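Local coordinates for 2-dehydro-3-deoxy-d-gluconate/2-dehydro-3-deoxy-phosphogluconate aldolase (Picrophilus torridus, PDB 4UXD), which is an aldolase of the dihydrodipicolinate synthetase family, built as a parallel beta/alpha barrel and assembled from four chains, at residues A[76-84]-A[105-116]. Numbering follows the deposited sequence.
Sequences LKERKDFLK and EVNELMKFSMDI
Lys-80 and Glu-108 form a salt bridge between two neighbouring helices. Lys-80 NZ donates to Glu-108 OE2; their separation of 2.4 Å is very short, and its exact length is doubtful. The two side chains meet at about a right angle. The lysine chain is extended beyond CG. Glu-108 has CG anti to its own backbone N (chi1 -163°), and its extended chain carries the carboxylate across to the lysine. The methyl Leu-76 CD2 borders the carboxylate, 3.6 Å from Glu-108 CD.

Arg-79 presents one face of its guanidinium to Leu-109 CD1, which sits 3.4 Å from Arg-79 NH1, off centre toward the rim of the group. Backbone carbonyls at the end of strand 95-97 and just after it hold the polar end of Arg-79: NH1 hydrogen-bonds to Gly-99 O, and NH2 makes a weak hydrogen bond to Gly-97 O. Glu-105 OE1 hydrogen-bonds to Ser-100 OG, while Glu-105 CB packs against Leu-76 CD1.

Leu-109 is a knob in a hole made by Leu-76, Arg-79, Lys-80 and Leu-83. Its closest apolar partner is Leu-76, whose CD1 is 3.6 Å from Leu-109 CG. Further along, Lys-80 CB sits over one face of the Phe-112 ring, 4.1 Å from the centroid, in a CH-pi contact. Leu-83 CB and Lys-84 CB meet the ring at its edge. Ile-116 CD1 reaches Leu-83 O at 3.8 Å. On the barrel side, Leu-83 and Ser-113 both touch Ala-96 of strand 95-97.

The axes of helices 76-84 and 105-115 cross at -21°, 10.5 Å apart at closest approach, as expected for successive outer helices of a beta/alpha barrel. Leu-109 and Leu-83 are buried against a backbone-held arginine. The lysine-glutamate pair joins partly exposed residues, where solvent probably weakens its pull.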
ATOM      1  N   LEU A  76       8.883   6.915 -30.003  1.00 23.37           N
ATOM      2  CA  LEU A  76       8.973   5.717 -30.820  1.00 28.00           C
ATOM      3  C   LEU A  76      10.120   5.822 -31.835  1.00 31.91           C
ATOM      4  O   LEU A  76      10.863   4.871 -32.044  1.00 35.29           O
ATOM      5  CB  LEU A  76       7.649   5.490 -31.539  1.00 33.81           C
ATOM      6  CG  LEU A  76       7.479   4.158 -32.254  1.00 44.09           C
ATOM      7  CD1 LEU A  76       7.551   2.979 -31.270  1.00 31.41           C
ATOM      8  CD2 LEU A  76       6.165   4.172 -33.026  1.00 31.75           C
ATOM      9  N   LYS A  77      10.277   6.991 -32.452  1.00 31.96           N
ATOM     10  CA  LYS A  77      11.337   7.191 -33.429  1.00 26.72           C
ATOM     11  C   LYS A  77      12.729   7.114 -32.806  1.00 25.94           C
ATOM     12  O   LYS A  77      13.605   6.428 -33.331  1.00 31.02           O
ATOM     13  CB  LYS A  77      11.143   8.526 -34.140  1.00 33.51           C
ATOM     14  CG  LYS A  77       9.904   8.554 -35.035  1.00 46.75           C
ATOM     15  CD  LYS A  77       9.639   9.939 -35.586  1.00 44.29           C
ATOM     16  CE  LYS A  77       8.401   9.953 -36.447  1.00 56.76           C
ATOM     17  NZ  LYS A  77       7.784  11.308 -36.506  1.00 68.58           N
ATOM     18  N   GLU A  78      12.939   7.805 -31.692  1.00 24.03           N
ATOM     19  CA  GLU A  78      14.209   7.698 -30.956  1.00 30.13           C
ATOM     20  C   GLU A  78      14.541   6.275 -30.535  1.00 25.71           C
ATOM     21  O   GLU A  78      15.714   5.903 -30.428  1.00 23.88           O
ATOM     22  CB  GLU A  78      14.181   8.558 -29.701  1.00 29.37           C
ATOM     23  CG  GLU A  78      14.314  10.037 -29.941  1.00 33.45           C
ATOM     24  CD  GLU A  78      14.002  10.830 -28.697  1.00 29.02           C
ATOM     25  OE1 GLU A  78      12.976  10.526 -28.045  1.00 33.65           O
ATOM     26  OE2 GLU A  78      14.790  11.730 -28.355  1.00 24.32           O
ATOM     27  N   ARG A  79      13.503   5.485 -30.280  1.00 25.41           N
ATOM     28  CA  ARG A  79      13.695   4.139 -29.771  1.00 30.56           C
ATOM     29  C   ARG A  79      14.069   3.209 -30.914  1.00 24.47           C
ATOM     30  O   ARG A  79      14.988   2.406 -30.786  1.00 23.68           O
ATOM     31  CB  ARG A  79      12.443   3.642 -29.040  1.00 25.92           C
ATOM     32  CG  ARG A  79      12.261   4.285 -27.650  1.00 31.06           C
ATOM     33  CD  ARG A  79      10.952   3.863 -27.007  1.00 24.31           C
ATOM     34  NE  ARG A  79      11.022   2.491 -26.518  1.00 26.77           N
ATOM     35  CZ  ARG A  79       9.961   1.729 -26.272  1.00 31.14           C
ATOM     36  NH1 ARG A  79       8.743   2.212 -26.487  1.00 32.20           N
ATOM     37  NH2 ARG A  79      10.116   0.484 -25.819  1.00 23.44           N
ATOM     38  N   LYS A  80      13.369   3.325 -32.034  1.00 30.20           N
ATOM     39  CA  LYS A  80      13.740   2.561 -33.217  1.00 25.64           C
ATOM     40  C   LYS A  80      15.189   2.855 -33.565  1.00 28.32           C
ATOM     41  O   LYS A  80      15.975   1.945 -33.838  1.00 28.20           O
ATOM     42  CB  LYS A  80      12.850   2.899 -34.394  1.00 24.89           C
ATOM     43  CG  LYS A  80      11.462   2.322 -34.352  1.00 34.31           C
ATOM     44  CD  LYS A  80      10.739   2.682 -35.641  1.00 46.28           C
ATOM     45  CE  LYS A  80       9.237   2.646 -35.488  1.00 49.32           C
ATOM     46  NZ  LYS A  80       8.570   3.289 -36.653  1.00 47.15           N
ATOM     47  N   ASP A  81      15.543   4.135 -33.528  1.00 27.76           N
ATOM     48  CA  ASP A  81      16.880   4.550 -33.923  1.00 27.94           C
ATOM     49  C   ASP A  81      17.922   3.937 -32.994  1.00 31.69           C
ATOM     50  O   ASP A  81      18.943   3.433 -33.458  1.00 29.68           O
ATOM     51  CB  ASP A  81      16.989   6.079 -33.949  1.00 24.20           C
ATOM     52  CG  ASP A  81      16.259   6.700 -35.145  1.00 35.76           C
ATOM     53  OD1 ASP A  81      15.991   5.981 -36.149  1.00 25.48           O
ATOM     54  OD2 ASP A  81      15.955   7.911 -35.076  1.00 36.06           O
ATOM     55  N   PHE A  82      17.649   3.929 -31.689  1.00 35.26           N
ATOM     56  CA  PHE A  82      18.620   3.403 -30.718  1.00 33.85           C
ATOM     57  C   PHE A  82      18.825   1.883 -30.858  1.00 27.84           C
ATOM     58  O   PHE A  82      19.949   1.391 -30.789  1.00 27.83           O
ATOM     59  CB  PHE A  82      18.169   3.751 -29.311  1.00 26.83           C
ATOM     60  CG  PHE A  82      19.178   3.458 -28.246  1.00 27.43           C
ATOM     61  CD1 PHE A  82      20.244   4.317 -28.022  1.00 31.33           C
ATOM     62  CD2 PHE A  82      19.034   2.350 -27.430  1.00 29.68           C
ATOM     63  CE1 PHE A  82      21.160   4.062 -27.020  1.00 30.56           C
ATOM     64  CE2 PHE A  82      19.947   2.093 -26.420  1.00 32.00           C
ATOM     65  CZ  PHE A  82      21.010   2.949 -26.214  1.00 34.44           C
ATOM     66  N   LEU A  83      17.741   1.142 -31.054  1.00 29.01           N
ATOM     67  CA  LEU A  83      17.849  -0.296 -31.280  1.00 27.15           C
ATOM     68  C   LEU A  83      18.707  -0.564 -32.525  1.00 35.34           C
ATOM     69  O   LEU A  83      19.479  -1.520 -32.570  1.00 36.34           O
ATOM     70  CB  LEU A  83      16.464  -0.928 -31.442  1.00 21.34           C
ATOM     71  CG  LEU A  83      15.489  -0.826 -30.268  1.00 28.10           C
ATOM     72  CD1 LEU A  83      14.246  -1.656 -30.548  1.00 32.62           C
ATOM     73  CD2 LEU A  83      16.123  -1.260 -28.951  1.00 32.44           C
ATOM     74  N   LYS A  84      18.575   0.290 -33.535  1.00 32.03           N
ATOM     75  CA  LYS A  84      19.370   0.137 -34.734  1.00 30.83           C
ATOM     76  C   LYS A  84      20.854   0.353 -34.424  1.00 27.33           C
ATOM     77  O   LYS A  84      21.701  -0.442 -34.821  1.00 26.41           O
ATOM     78  CB  LYS A  84      18.900   1.110 -35.816  1.00 39.87           C
ATOM     79  CG  LYS A  84      19.038   0.571 -37.237  1.00 27.62           C
ATOM     80  CD  LYS A  84      18.533   1.557 -38.268  1.00 40.77           C
ATOM     81  CE  LYS A  84      19.498   2.728 -38.429  1.00 68.58           C
ATOM     82  NZ  LYS A  84      19.110   3.658 -39.530  1.00 59.46           N
ATOM     83  N   GLU A 105       2.601   0.255 -30.719  1.00 28.55           N
ATOM     84  CA  GLU A 105       4.020   0.585 -30.663  1.00 27.96           C
ATOM     85  C   GLU A 105       4.836  -0.693 -30.476  1.00 23.95           C
ATOM     86  O   GLU A 105       5.917  -0.832 -31.042  1.00 21.25           O
ATOM     87  CB  GLU A 105       4.317   1.592 -29.544  1.00 21.97           C
ATOM     88  CG  GLU A 105       3.682   2.957 -29.744  1.00 21.18           C
ATOM     89  CD  GLU A 105       4.135   3.963 -28.712  1.00 24.20           C
ATOM     90  OE1 GLU A 105       4.459   3.552 -27.582  1.00 19.12           O
ATOM     91  OE2 GLU A 105       4.190   5.166 -29.045  1.00 28.60           O
ATOM     92  N   VAL A 106       4.294  -1.633 -29.711  1.00 13.71           N
ATOM     93  CA  VAL A 106       4.957  -2.907 -29.477  1.00 24.37           C
ATOM     94  C   VAL A 106       5.123  -3.680 -30.800  1.00 27.07           C
ATOM     95  O   VAL A 106       6.228  -4.103 -31.135  1.00 24.07           O
ATOM     96  CB  VAL A 106       4.170  -3.787 -28.437  1.00 22.43           C
ATOM     97  CG1 VAL A 106       4.933  -5.043 -28.099  1.00 19.35           C
ATOM     98  CG2 VAL A 106       3.904  -3.019 -27.151  1.00 27.69           C
ATOM     99  N   ASN A 107       4.030  -3.855 -31.542  1.00 26.29           N
ATOM    100  CA  ASN A 107       4.064  -4.563 -32.822  1.00 22.42           C
ATOM    101  C   ASN A 107       5.058  -3.937 -33.764  1.00 21.80           C
ATOM    102  O   ASN A 107       5.846  -4.626 -34.402  1.00 29.93           O
ATOM    103  CB  ASN A 107       2.692  -4.567 -33.485  1.00 21.20           C
ATOM    104  CG  ASN A 107       1.685  -5.377 -32.722  1.00 29.02           C
ATOM    105  OD1 ASN A 107       2.031  -6.351 -32.050  1.00 36.62           O
ATOM    106  ND2 ASN A 107       0.427  -4.979 -32.811  1.00 30.13           N
ATOM    107  N   GLU A 108       5.013  -2.616 -33.846  1.00 22.80           N
ATOM    108  CA  GLU A 108       5.967  -1.862 -34.645  1.00 26.92           C
ATOM    109  C   GLU A 108       7.407  -2.133 -34.192  1.00 26.89           C
ATOM    110  O   GLU A 108       8.238  -2.538 -35.007  1.00 28.01           O
ATOM    111  CB  GLU A 108       5.639  -0.372 -34.559  1.00 32.24           C
ATOM    112  CG  GLU A 108       6.270   0.510 -35.633  1.00 36.71           C
ATOM    113  CD  GLU A 108       5.575   1.865 -35.757  1.00 43.92           C
ATOM    114  OE1 GLU A 108       4.374   1.952 -35.432  1.00 52.12           O
ATOM    115  OE2 GLU A 108       6.220   2.850 -36.170  1.00 45.17           O
ATOM    116  N   LEU A 109       7.683  -1.933 -32.899  1.00 25.39           N
ATOM    117  CA  LEU A 109       9.021  -2.127 -32.329  1.00 21.85           C
ATOM    118  C   LEU A 109       9.527  -3.566 -32.451  1.00 28.30           C
ATOM    119  O   LEU A 109      10.735  -3.798 -32.546  1.00 25.51           O
ATOM    120  CB  LEU A 109       9.047  -1.726 -30.850  1.00 18.15           C
ATOM    121  CG  LEU A 109       9.093  -0.239 -30.508  1.00 33.29           C
ATOM    122  CD1 LEU A 109       8.718  -0.006 -29.033  1.00 28.84           C
ATOM    123  CD2 LEU A 109      10.460   0.384 -30.822  1.00 36.44           C
ATOM    124  N   MET A 110       8.613  -4.531 -32.428  1.00 27.06           N
ATOM    125  CA  MET A 110       9.017  -5.934 -32.537  1.00 34.71           C
ATOM    126  C   MET A 110       9.310  -6.297 -33.987  1.00 29.39           C
ATOM    127  O   MET A 110      10.330  -6.910 -34.288  1.00 26.94           O
ATOM    128  CB  MET A 110       7.947  -6.857 -31.954  1.00 30.07           C
ATOM    129  CG  MET A 110       8.013  -6.958 -30.423  1.00 28.54           C
ATOM    130  SD  MET A 110       7.187  -8.419 -29.735  1.00 37.96           S
ATOM    131  CE  MET A 110       5.545  -8.100 -30.301  1.00 31.20           C
ATOM    132  N   LYS A 111       8.409  -5.893 -34.871  1.00 33.85           N
ATOM    133  CA  LYS A 111       8.569  -6.066 -36.305  1.00 35.60           C
ATOM    134  C   LYS A 111       9.881  -5.468 -36.778  1.00 31.95           C
ATOM    135  O   LYS A 111      10.603  -6.063 -37.571  1.00 28.02           O
ATOM    136  CB  LYS A 111       7.393  -5.417 -37.044  1.00 38.51           C
ATOM    137  CG  LYS A 111       7.393  -5.624 -38.544  1.00 52.24           C
ATOM    138  CD  LYS A 111       5.989  -5.492 -39.120  1.00 66.37           C
ATOM    139  CE  LYS A 111       5.468  -4.069 -39.023  1.00 67.33           C
ATOM    140  NZ  LYS A 111       4.043  -3.969 -39.435  1.00 75.30           N
ATOM    141  N   PHE A 112      10.180  -4.287 -36.264  1.00 35.48           N
ATOM    142  CA  PHE A 112      11.387  -3.562 -36.626  1.00 33.14           C
ATOM    143  C   PHE A 112      12.641  -4.256 -36.113  1.00 33.65           C
ATOM    144  O   PHE A 112      13.653  -4.290 -36.799  1.00 33.08           O
ATOM    145  CB  PHE A 112      11.300  -2.139 -36.079  1.00 29.03           C
ATOM    146  CG  PHE A 112      12.572  -1.357 -36.190  1.00 33.23           C
ATOM    147  CD1 PHE A 112      13.505  -1.380 -35.170  1.00 38.22           C
ATOM    148  CD2 PHE A 112      12.824  -0.570 -37.303  1.00 34.62           C
ATOM    149  CE1 PHE A 112      14.680  -0.635 -35.257  1.00 36.42           C
ATOM    150  CE2 PHE A 112      13.992   0.173 -37.392  1.00 41.47           C
ATOM    151  CZ  PHE A 112      14.922   0.138 -36.364  1.00 30.16           C
ATOM    152  N   SER A 113      12.577  -4.814 -34.907  1.00 35.08           N
ATOM    153  CA  SER A 113      13.752  -5.449 -34.320  1.00 36.22           C
ATOM    154  C   SER A 113      13.939  -6.881 -34.850  1.00 36.13           C
ATOM    155  O   SER A 113      15.062  -7.396 -34.882  1.00 31.36           O
ATOM    156  CB  SER A 113      13.668  -5.426 -32.787  1.00 44.79           C
ATOM    157  OG  SER A 113      12.348  -5.631 -32.320  1.00 50.39           O
ATOM    158  N   MET A 114      12.854  -7.518 -35.291  1.00 35.41           N
ATOM    159  CA  MET A 114      12.984  -8.776 -36.022  1.00 34.43           C
ATOM    160  C   MET A 114      13.687  -8.527 -37.367  1.00 38.51           C
ATOM    161  O   MET A 114      14.630  -9.228 -37.719  1.00 40.26           O
ATOM    162  CB  MET A 114      11.624  -9.424 -36.257  1.00 32.65           C
ATOM    163  CG  MET A 114      11.715 -10.894 -36.680  1.00 39.20           C
ATOM    164  SD  MET A 114      10.111 -11.722 -36.854  1.00 52.45           S
ATOM    165  CE  MET A 114       9.554 -11.051 -38.428  1.00 49.28           C
ATOM    166  N   ASP A 115      13.246  -7.504 -38.094  1.00 38.39           N
ATOM    167  CA  ASP A 115      13.751  -7.233 -39.439  1.00 29.95           C
ATOM    168  C   ASP A 115      15.199  -6.742 -39.478  1.00 36.17           C
ATOM    169  O   ASP A 115      15.810  -6.764 -40.550  1.00 45.11           O
ATOM    170  CB  ASP A 115      12.859  -6.203 -40.144  1.00 25.28           C
ATOM    171  CG  ASP A 115      11.450  -6.732 -40.425  1.00 36.51           C
ATOM    172  OD1 ASP A 115      11.217  -7.957 -40.289  1.00 36.98           O
ATOM    173  OD2 ASP A 115      10.575  -5.914 -40.784  1.00 31.80           O
ATOM    174  N   ILE A 116      15.746  -6.291 -38.344  1.00 33.69           N
ATOM    175  CA  ILE A 116      17.159  -5.895 -38.289  1.00 29.82           C
ATOM    176  C   ILE A 116      17.980  -6.932 -37.520  1.00 38.28           C
ATOM    177  O   ILE A 116      19.113  -6.670 -37.128  1.00 32.72           O
ATOM    178  CB  ILE A 116      17.371  -4.479 -37.652  1.00 36.97           C
ATOM    179  CG1 ILE A 116      16.975  -4.431 -36.166  1.00 38.38           C
ATOM    180  CG2 ILE A 116      16.594  -3.420 -38.429  1.00 34.28           C
ATOM    181  CD1 ILE A 116      17.523  -3.200 -35.427  1.00 26.99           C
TER